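Local coordinates for protein A49R (Vaccinia virus, PDB 4D5T), which inhibits host NF-kappa-B activation by binding host BTRC and diminishing ubiquitination of the inhibitor NFKBIA, so that p65/RELA stays in the cytoplasm, at residues Q18-K23 / Q133-N138; E25-D30 / L46-I51; N38-R43 / D100-L105. One frame throughout, in Å; residues are numbered along the deposited sequence.

Interaction 1: residues Q18-K23 / Q133-N138; sequences QLVIAK and QVIREN
Val-20 and Ile-135 meet methyl to methyl, their side chains crossing at about a right angle. The touching branches are Val-20 CG1 and Ile-135 CG2, 3.6 Å apart, and both are buried. Each branch lies opposite its own backbone N; for Val-20 (chi1 172°) this aims CG1 across at the other helix and leaves CG2 beside its own backbone N. At the next residue of each helix the backbones come closest, with the CA atoms of Ile-21 and Arg-136 6.1 Å apart. There Ile-21 reaches over the backbone of Arg-136, but it was modelled in two conformers, so its short approach to the carbonyl oxygen is doubtful.

The polar side chains bond along their own helix or to residues outside the pair. Arg-136 NH1 gives an almost straight bond of 2.9 Å to Gln-133 OE1, in the carbonyl plane of Gln-133 and on a lone pair, while NE forms a salt bridge with Glu-25. Held at two points, the guanidinium has little room to rotate. Gln-133 NE2 in turn bonds to Glu-137 OE1 at 2.9 Å, meeting it from above the carboxylate plane.

The contact joins helix 9-23 to helix 132-150 near the two ends of the chain. Pro-49 packs on Val-20 from helix 49-61, whereas Leu-95 of helix 95-109 and Phe-50 lie against Ile-135.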
loop_
_atom_site.group_PDB
_atom_site.type_symbol
_atom_site.label_atom_id
_atom_site.label_comp_id
_atom_site.label_asym_id
_atom_site.label_seq_id
_atom_site.Cartn_x
_atom_site.Cartn_y
_atom_site.Cartn_z
ATOM N N GLN A 18 -6.251 13.793 -4.926
ATOM C CA GLN A 18 -5.890 15.153 -5.338
ATOM C C GLN A 18 -4.656 15.693 -4.600
ATOM O O GLN A 18 -3.817 16.352 -5.207
ATOM C CB GLN A 18 -7.037 16.156 -5.122
ATOM C CG GLN A 18 -8.135 16.152 -6.139
ATOM C CD GLN A 18 -7.688 16.428 -7.604
ATOM O OE1 GLN A 18 -6.606 16.977 -7.889
ATOM N NE2 GLN A 18 -8.516 15.968 -8.552
ATOM N N LEU A 19 -4.554 15.413 -3.310
ATOM C CA LEU A 19 -3.353 15.834 -2.525
ATOM C C LEU A 19 -2.088 15.113 -2.983
ATOM O O LEU A 19 -1.038 15.731 -3.124
ATOM C CB LEU A 19 -3.574 15.633 -1.039
ATOM C CG LEU A 19 -2.485 16.264 -0.155
ATOM C CD1 LEU A 19 -2.457 17.780 -0.333
ATOM C CD2 LEU A 19 -2.681 15.922 1.311
ATOM N N VAL A 20 -2.210 13.823 -3.307
ATOM C CA VAL A 20 -1.081 13.087 -3.844
ATOM C C VAL A 20 -0.549 13.709 -5.124
ATOM O O VAL A 20 0.641 13.979 -5.222
ATOM C CB VAL A 20 -1.427 11.596 -4.118
ATOM C CG1 VAL A 20 -0.283 10.930 -4.852
ATOM C CG2 VAL A 20 -1.698 10.900 -2.794
ATOM N N ILE A 21 -1.421 13.938 -6.093
ATOM C CA ILE A 21 -1.007 14.598 -7.325
ATOM C C ILE A 21 -0.404 16.012 -7.083
ATOM O O ILE A 21 0.604 16.342 -7.682
ATOM C CB ILE A 21 -2.056 14.500 -8.450
ATOM C CG1 ILE A 21 -1.465 14.685 -9.816
ATOM C CG2 ILE A 21 -3.131 15.522 -8.377
ATOM C CD1 ILE A 21 -0.882 13.423 -10.401
ATOM N N ALA A 22 -0.958 16.770 -6.136
ATOM C CA ALA A 22 -0.424 18.125 -5.799
ATOM C C ALA A 22 0.936 18.099 -5.101
ATOM O O ALA A 22 1.748 18.995 -5.290
ATOM C CB ALA A 22 -1.427 18.834 -4.911
ATOM N N LYS A 23 1.248 17.015 -4.382
ATOM C CA LYS A 23 2.465 16.953 -3.576
ATOM C C LYS A 23 3.552 15.958 -4.023
ATOM O O LYS A 23 4.668 16.051 -3.543
ATOM C CB LYS A 23 2.141 16.682 -2.111
ATOM C CG LYS A 23 1.222 17.702 -1.445
ATOM C CD LYS A 23 1.813 19.090 -1.341
ATOM C CE LYS A 23 0.890 19.983 -0.552
ATOM N NZ LYS A 23 1.202 21.435 -0.713
ATOM N N GLN A 133 6.274 7.936 -11.311
ATOM C CA GLN A 133 5.540 8.148 -12.562
ATOM C C GLN A 133 4.283 7.321 -12.658
ATOM O O GLN A 133 3.257 7.798 -13.118
ATOM C CB GLN A 133 6.417 7.873 -13.759
ATOM C CG GLN A 133 5.647 7.886 -15.069
ATOM C CD GLN A 133 5.069 9.240 -15.440
ATOM O OE1 GLN A 133 5.456 10.284 -14.907
ATOM N NE2 GLN A 133 4.102 9.215 -16.368
ATOM N N VAL A 134 4.351 6.096 -12.143
ATOM C CA VAL A 134 3.168 5.278 -12.143
ATOM C C VAL A 134 2.121 5.880 -11.171
ATOM O O VAL A 134 0.936 5.798 -11.450
ATOM C CB VAL A 134 3.516 3.838 -11.736
ATOM C CG1 VAL A 134 2.322 2.980 -11.936
ATOM C CG2 VAL A 134 4.589 3.337 -12.657
ATOM N N ILE A 135 2.530 6.461 -10.055
ATOM C CA ILE A 135 1.547 7.122 -9.155
ATOM C C ILE A 135 0.900 8.341 -9.933
ATOM O O ILE A 135 -0.303 8.451 -9.972
ATOM C CB ILE A 135 2.201 7.567 -7.840
ATOM C CG1 ILE A 135 2.639 6.303 -7.001
ATOM C CG2 ILE A 135 1.299 8.402 -6.921
ATOM C CD1 ILE A 135 3.578 6.533 -5.845
ATOM N N ARG A 136 1.740 9.189 -10.520
ATOM C CA ARG A 136 1.291 10.413 -11.192
ATOM C C ARG A 136 0.270 10.095 -12.257
ATOM O O ARG A 136 -0.727 10.782 -12.402
ATOM C CB ARG A 136 2.408 10.982 -12.120
ATOM C CG ARG A 136 3.340 11.956 -11.538
ATOM C CD ARG A 136 4.378 12.548 -12.505
ATOM N NE ARG A 136 5.534 12.759 -11.668
ATOM C CZ ARG A 136 6.681 12.091 -11.663
ATOM N NH1 ARG A 136 6.985 11.157 -12.563
ATOM N NH2 ARG A 136 7.626 12.450 -10.773
ATOM N N GLU A 137 0.612 9.123 -13.074
ATOM C CA GLU A 137 -0.167 8.820 -14.226
ATOM C C GLU A 137 -1.531 8.191 -13.891
ATOM O O GLU A 137 -2.450 8.266 -14.703
ATOM C CB GLU A 137 0.703 7.955 -15.138
ATOM C CG GLU A 137 0.231 7.772 -16.562
ATOM C CD GLU A 137 1.264 7.255 -17.553
ATOM O OE1 GLU A 137 2.495 7.035 -17.318
ATOM O OE2 GLU A 137 0.787 7.145 -18.686
ATOM N N ASN A 138 -1.624 7.498 -12.758
ATOM C CA ASN A 138 -2.752 6.643 -12.501
ATOM C C ASN A 138 -3.550 6.882 -11.200
ATOM O O ASN A 138 -4.620 6.300 -11.045
ATOM C CB ASN A 138 -2.268 5.177 -12.490
ATOM C CG ASN A 138 -1.713 4.731 -13.801
ATOM O OD1 ASN A 138 -2.453 4.618 -14.791
ATOM N ND2 ASN A 138 -0.367 4.619 -13.874
#

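Interaction 2: residues E25-D30 / L46-I51; sequences ETIDND and LDNPFI. With SO4 (sulfate ion), chain I.
The side-chain amide of Asn-48, on which Ile-27 packs, is bonded through both its nitrogen and its oxygen. ND2 donates to Asp-35 of helix 29-40, while Asn-48 OD1 takes a weak capping bond of 2.9 Å from Phe-50 N, bent well away from straight. Ile-27 CD1 rests against Asn-48 OD1 at 3.8 Å, a van der Waals contact. The Asp-35 bond, helped by the weak cap, probably limits rotation of the amide beneath the isoleucine.

Ile-27 alone makes the contact from residues 25-30. Its extended chi2 (166°) carries CD1 out toward Asn-48 and Pro-49; there it meets the amide and, 4.1 Å from Ile-27 CD1, the ring atom CD of Pro-49. The proline thus offers its CD corner, not a broad ring face.

A sulfate, probably from the crystallisation liquor, sits at the start of helix 29-40. Asn-29 N donates to its O1 over 3.0 Å in an almost perfectly straight bond (178°), and Lys-132 also binds the ion. Asp-28 accepts from Asp-30 N, but it was modelled in two conformers, so this bond is less certain.

Both segments illustrate the N-cap motif: Asp-28 precedes helix 29-40 and Asn-48 precedes helix 49-61, and the packing of Ile-27 ties these two helix starts together.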
loop_
_atom_site.group_PDB
_atom_site.type_symbol
_atom_site.label_atom_id
_atom_site.label_comp_id
_atom_site.label_asym_id
_atom_site.label_seq_id
_atom_site.Cartn_x
_atom_site.Cartn_y
_atom_site.Cartn_z
ATOM N N GLU A 25 5.624 15.583 -6.369
ATOM C CA GLU A 25 6.955 16.155 -6.754
ATOM C C GLU A 25 7.807 16.673 -5.604
ATOM O O GLU A 25 9.001 16.782 -5.775
ATOM C CB GLU A 25 6.837 17.266 -7.786
ATOM C CG GLU A 25 5.946 16.875 -8.917
ATOM C CD GLU A 25 6.361 15.582 -9.622
ATOM O OE1 GLU A 25 7.563 15.251 -9.627
ATOM O OE2 GLU A 25 5.488 14.863 -10.179
ATOM N N THR A 26 7.199 16.961 -4.457
ATOM C CA THR A 26 7.900 17.490 -3.312
ATOM C C THR A 26 8.462 16.358 -2.462
ATOM O O THR A 26 9.169 16.643 -1.499
ATOM C CB THR A 26 6.984 18.362 -2.462
ATOM O OG1 THR A 26 5.967 17.572 -1.839
ATOM C CG2 THR A 26 6.244 19.409 -3.352
ATOM N N ILE A 27 8.169 15.103 -2.801
ATOM C CA ILE A 27 8.703 14.027 -2.012
ATOM C C ILE A 27 9.840 13.275 -2.728
ATOM O O ILE A 27 9.669 12.695 -3.801
ATOM C CB ILE A 27 7.629 13.016 -1.725
ATOM C CG1 ILE A 27 6.384 13.732 -1.199
ATOM C CG2 ILE A 27 8.146 11.999 -0.735
ATOM C CD1 ILE A 27 5.133 12.874 -1.196
ATOM N N ASP A 28 11.019 13.334 -2.136
ATOM C CA ASP A 28 12.196 12.651 -2.655
ATOM C C ASP A 28 11.882 11.139 -2.757
ATOM O O ASP A 28 11.247 10.574 -1.883
ATOM C CB ASP A 28 13.430 12.936 -1.750
ATOM C CG ASP A 28 14.747 12.267 -2.291
ATOM O OD1 ASP A 28 15.433 12.922 -3.109
ATOM O OD2 ASP A 28 15.131 11.118 -1.965
ATOM N N ASN A 29 12.344 10.496 -3.818
ATOM C CA ASN A 29 12.100 9.076 -4.029
ATOM C C ASN A 29 12.584 8.204 -2.909
ATOM O O ASN A 29 11.909 7.241 -2.565
ATOM C CB ASN A 29 12.715 8.614 -5.366
ATOM C CG ASN A 29 12.129 7.311 -5.845
ATOM O OD1 ASN A 29 10.914 7.193 -6.013
ATOM N ND2 ASN A 29 12.975 6.324 -5.984
ATOM N N ASP A 30 13.742 8.515 -2.326
ATOM C CA ASP A 30 14.271 7.659 -1.271
ATOM C C ASP A 30 13.374 7.793 -0.050
ATOM O O ASP A 30 13.171 6.819 0.681
ATOM C CB ASP A 30 15.748 7.943 -0.948
ATOM C CG ASP A 30 16.704 7.505 -2.062
ATOM O OD1 ASP A 30 16.421 6.521 -2.806
ATOM O OD2 ASP A 30 17.781 8.146 -2.173
ATOM N N LEU A 46 1.467 9.503 8.154
ATOM C CA LEU A 46 0.253 9.986 7.478
ATOM C C LEU A 46 0.419 11.373 6.873
ATOM O O LEU A 46 -0.409 11.829 6.066
ATOM C CB LEU A 46 -0.992 9.908 8.419
ATOM C CG LEU A 46 -1.282 8.457 8.868
ATOM C CD1 LEU A 46 -2.215 8.309 10.052
ATOM C CD2 LEU A 46 -1.786 7.613 7.703
ATOM N N ASP A 47 1.496 12.042 7.216
ATOM C CA ASP A 47 1.857 13.310 6.592
ATOM C C ASP A 47 2.310 13.155 5.145
ATOM O O ASP A 47 2.311 14.125 4.387
ATOM C CB ASP A 47 2.980 13.978 7.364
ATOM C CG ASP A 47 3.034 15.459 7.098
ATOM O OD1 ASP A 47 1.980 16.138 7.146
ATOM O OD2 ASP A 47 4.139 15.936 6.799
ATOM N N ASN A 48 2.722 11.947 4.744
ATOM C CA ASN A 48 2.946 11.673 3.310
ATOM C C ASN A 48 1.614 11.319 2.658
ATOM O O ASN A 48 1.028 10.347 3.029
ATOM C CB ASN A 48 3.946 10.517 3.160
ATOM C CG ASN A 48 4.228 10.156 1.707
ATOM O OD1 ASN A 48 3.363 10.222 0.854
ATOM N ND2 ASN A 48 5.455 9.709 1.450
ATOM N N PRO A 49 1.099 12.144 1.694
ATOM C CA PRO A 49 -0.214 11.892 1.181
ATOM C C PRO A 49 -0.406 10.546 0.504
ATOM O O PRO A 49 -1.514 10.002 0.554
ATOM C CB PRO A 49 -0.441 13.019 0.150
ATOM C CG PRO A 49 0.646 13.952 0.327
ATOM C CD PRO A 49 1.752 13.339 1.143
ATOM N N PHE A 50 0.648 9.996 -0.118
ATOM C CA PHE A 50 0.524 8.687 -0.648
ATOM C C PHE A 50 0.293 7.619 0.442
ATOM O O PHE A 50 -0.464 6.643 0.223
ATOM C CB PHE A 50 1.730 8.295 -1.546
ATOM C CG PHE A 50 1.539 6.967 -2.241
ATOM C CD1 PHE A 50 0.566 6.802 -3.180
ATOM C CD2 PHE A 50 2.396 5.915 -2.025
ATOM C CE1 PHE A 50 0.399 5.574 -3.886
ATOM C CE2 PHE A 50 2.229 4.709 -2.652
ATOM C CZ PHE A 50 1.272 4.535 -3.630
ATOM N N ILE A 51 0.949 7.778 1.573
ATOM C CA ILE A 51 0.738 6.855 2.727
ATOM C C ILE A 51 -0.677 7.060 3.344
ATOM O O ILE A 51 -1.375 6.095 3.611
ATOM C CB ILE A 51 1.845 7.041 3.774
ATOM C CG1 ILE A 51 3.243 6.801 3.206
ATOM C CG2 ILE A 51 1.634 6.142 4.972
ATOM C CD1 ILE A 51 3.463 5.580 2.362
HETATM S S SO4 I . 13.436 11.981 -7.177
HETATM O O1 SO4 I . 13.936 12.033 -5.775
HETATM O O2 SO4 I . 13.562 13.252 -7.903
HETATM O O3 SO4 I . 12.061 11.552 -7.119
HETATM O O4 SO4 I . 14.216 10.969 -7.913
#

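Interaction 3: residues N38-R43 / D100-L105; sequences NFIMCR and DAIITL
The ring of Phe-39 meets the methyl CG2 of Ile-102 obliquely, on the side of CD2 and CE2. CD2 is the nearer, 3.7 Å from Ile-102 CG2, and the two side chains cross at about a right angle. The same ring has a cation-pi partner in Lys-106, and Leu-54 and Ile-51 of helix 49-61 also touch it.

Ile-40 packs against both Ile-102 and Leu-105. Its CG1 passes 3.9 Å from Ile-102 CG2, and its CG2 reaches Leu-105 CB at 4.1 Å, with Ile-40 and Leu-105 running side by side in the same direction. At Ile-40, chi1 of -73° sends the CG1 branch along Ile-102 and on to Leu-105, while CG2 meets Leu-105 as well.

Just beyond, helix 29-40 ends in a Schellman motif: Cys-42, with positive phi, lets Arg-43 N return to Asn-38 O at 2.8 Å. Within the other helix, Asp-100 O accepts from Thr-104 OG1 and Thr-104 N, which arrive from opposite faces of its carbonyl plane.

The two segments share no hydrogen bond: their contact is apolar, while the cation-pi pair of Phe-39 with Lys-106 adds a charged link between the same helices.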
loop_
_atom_site.group_PDB
_atom_site.type_symbol
_atom_site.label_atom_id
_atom_site.label_comp_id
_atom_site.label_asym_id
_atom_site.label_seq_id
_atom_site.Cartn_x
_atom_site.Cartn_y
_atom_site.Cartn_z
ATOM N N ASN A 38 7.821 1.702 5.907
ATOM C CA ASN A 38 7.235 1.966 7.228
ATOM C C ASN A 38 5.720 1.669 7.272
ATOM O O ASN A 38 5.232 1.153 8.257
ATOM C CB ASN A 38 7.588 3.367 7.694
ATOM C CG ASN A 38 9.059 3.484 8.159
ATOM O OD1 ASN A 38 9.632 2.538 8.628
ATOM N ND2 ASN A 38 9.589 4.682 8.165
ATOM N N PHE A 39 4.979 2.025 6.232
ATOM C CA PHE A 39 3.558 1.668 6.161
ATOM C C PHE A 39 3.378 0.115 6.247
ATOM O O PHE A 39 2.512 -0.390 6.988
ATOM C CB PHE A 39 2.935 2.192 4.848
ATOM C CG PHE A 39 1.517 1.734 4.634
ATOM C CD1 PHE A 39 0.470 2.315 5.358
ATOM C CD2 PHE A 39 1.241 0.666 3.783
ATOM C CE1 PHE A 39 -0.854 1.880 5.150
ATOM C CE2 PHE A 39 -0.044 0.199 3.627
ATOM C CZ PHE A 39 -1.107 0.786 4.309
ATOM N N ILE A 40 4.157 -0.617 5.453
ATOM C CA ILE A 40 4.122 -2.069 5.445
ATOM C C ILE A 40 4.393 -2.657 6.853
ATOM O O ILE A 40 3.768 -3.672 7.220
ATOM C CB ILE A 40 5.098 -2.602 4.389
ATOM C CG1 ILE A 40 4.485 -2.335 2.991
ATOM C CG2 ILE A 40 5.435 -4.053 4.592
ATOM C CD1 ILE A 40 5.510 -2.483 1.885
ATOM N N MET A 41 5.277 -2.002 7.589
ATOM C CA MET A 41 5.667 -2.428 8.955
ATOM C C MET A 41 4.843 -1.777 10.096
ATOM O O MET A 41 5.196 -1.897 11.264
ATOM C CB MET A 41 7.136 -2.117 9.204
ATOM C CG MET A 41 8.132 -2.658 8.146
ATOM S SD MET A 41 7.962 -4.447 7.971
ATOM C CE MET A 41 9.022 -4.669 6.537
ATOM N N CYS A 42 3.740 -1.129 9.741
ATOM C CA CYS A 42 2.804 -0.534 10.678
ATOM C C CYS A 42 3.442 0.573 11.477
ATOM O O CYS A 42 3.296 0.636 12.705
ATOM C CB CYS A 42 2.235 -1.590 11.611
ATOM S SG CYS A 42 0.950 -2.594 10.905
ATOM N N ARG A 43 4.188 1.421 10.796
ATOM C CA ARG A 43 4.693 2.653 11.334
ATOM C C ARG A 43 4.436 3.787 10.307
ATOM O O ARG A 43 5.341 4.523 9.988
ATOM C CB ARG A 43 6.189 2.595 11.549
ATOM C CG ARG A 43 6.698 1.421 12.317
ATOM C CD ARG A 43 8.218 1.532 12.408
ATOM N NE ARG A 43 8.816 0.223 12.207
ATOM C CZ ARG A 43 9.551 -0.140 11.162
ATOM N NH1 ARG A 43 9.844 0.712 10.190
ATOM N NH2 ARG A 43 10.013 -1.386 11.100
ATOM N N ASP A 100 -2.107 -3.010 -4.442
ATOM C CA ASP A 100 -2.384 -4.387 -3.955
ATOM C C ASP A 100 -1.141 -5.048 -3.363
ATOM O O ASP A 100 -1.224 -5.707 -2.301
ATOM C CB ASP A 100 -2.946 -5.220 -5.146
ATOM C CG ASP A 100 -3.229 -6.686 -4.776
ATOM O OD1 ASP A 100 -4.102 -6.940 -3.956
ATOM O OD2 ASP A 100 -2.536 -7.562 -5.271
ATOM N N ALA A 101 0.025 -4.902 -4.022
ATOM C CA ALA A 101 1.232 -5.458 -3.518
ATOM C C ALA A 101 1.594 -4.897 -2.159
ATOM O O ALA A 101 1.916 -5.675 -1.237
ATOM C CB ALA A 101 2.403 -5.270 -4.501
ATOM N N ILE A 102 1.546 -3.572 -2.000
ATOM C CA ILE A 102 1.881 -2.950 -0.756
ATOM C C ILE A 102 0.958 -3.416 0.386
ATOM O O ILE A 102 1.445 -3.732 1.452
ATOM C CB ILE A 102 1.848 -1.400 -0.887
ATOM C CG1 ILE A 102 3.036 -0.933 -1.773
ATOM C CG2 ILE A 102 1.983 -0.735 0.434
ATOM C CD1 ILE A 102 2.872 0.470 -2.338
ATOM N N ILE A 103 -0.343 -3.452 0.120
ATOM C CA ILE A 103 -1.307 -3.864 1.128
ATOM C C ILE A 103 -1.144 -5.326 1.467
ATOM O O ILE A 103 -1.167 -5.695 2.648
ATOM C CB ILE A 103 -2.710 -3.520 0.645
ATOM C CG1 ILE A 103 -2.873 -2.003 0.810
ATOM C CG2 ILE A 103 -3.753 -4.313 1.398
ATOM C CD1 ILE A 103 -4.162 -1.494 0.255
ATOM N N THR A 104 -0.875 -6.155 0.462
ATOM C CA THR A 104 -0.614 -7.596 0.717
ATOM C C THR A 104 0.631 -7.785 1.594
ATOM O O THR A 104 0.619 -8.594 2.558
ATOM C CB THR A 104 -0.419 -8.367 -0.597
ATOM O OG1 THR A 104 -1.639 -8.329 -1.344
ATOM C CG2 THR A 104 -0.090 -9.842 -0.302
ATOM N N LEU A 105 1.684 -7.031 1.315
ATOM C CA LEU A 105 2.900 -7.111 2.107
ATOM C C LEU A 105 2.596 -6.692 3.561
ATOM O O LEU A 105 3.152 -7.257 4.520
ATOM C CB LEU A 105 4.060 -6.285 1.497
ATOM C CG LEU A 105 4.536 -6.890 0.151
ATOM C CD1 LEU A 105 5.537 -5.975 -0.509
ATOM C CD2 LEU A 105 5.125 -8.247 0.221
#

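Overall arrangement
Together the three interactions run from the outer part of the helical bundle to its core, in a viral member of the Bcl-2 family. Interaction 1 joins helices 9-23 and 132-150, and along the chain both other contacts lie within the loop it closes. Interactions 2 and 3 alternate in sequence and share helix 29-40, one at its start and the other at its end. The centres of interactions 1 and 2 are about 10 Å apart, and those of 2 and 3 about 15 Å; Val-20 packs on the backbone of Phe-50, and the Phe-50 ring on Ile-102, so helix 49-61 bridges them. Interactions 1 and 3, about 19 Å between centres, do not touch. Helices distant in sequence thus form one compact domain.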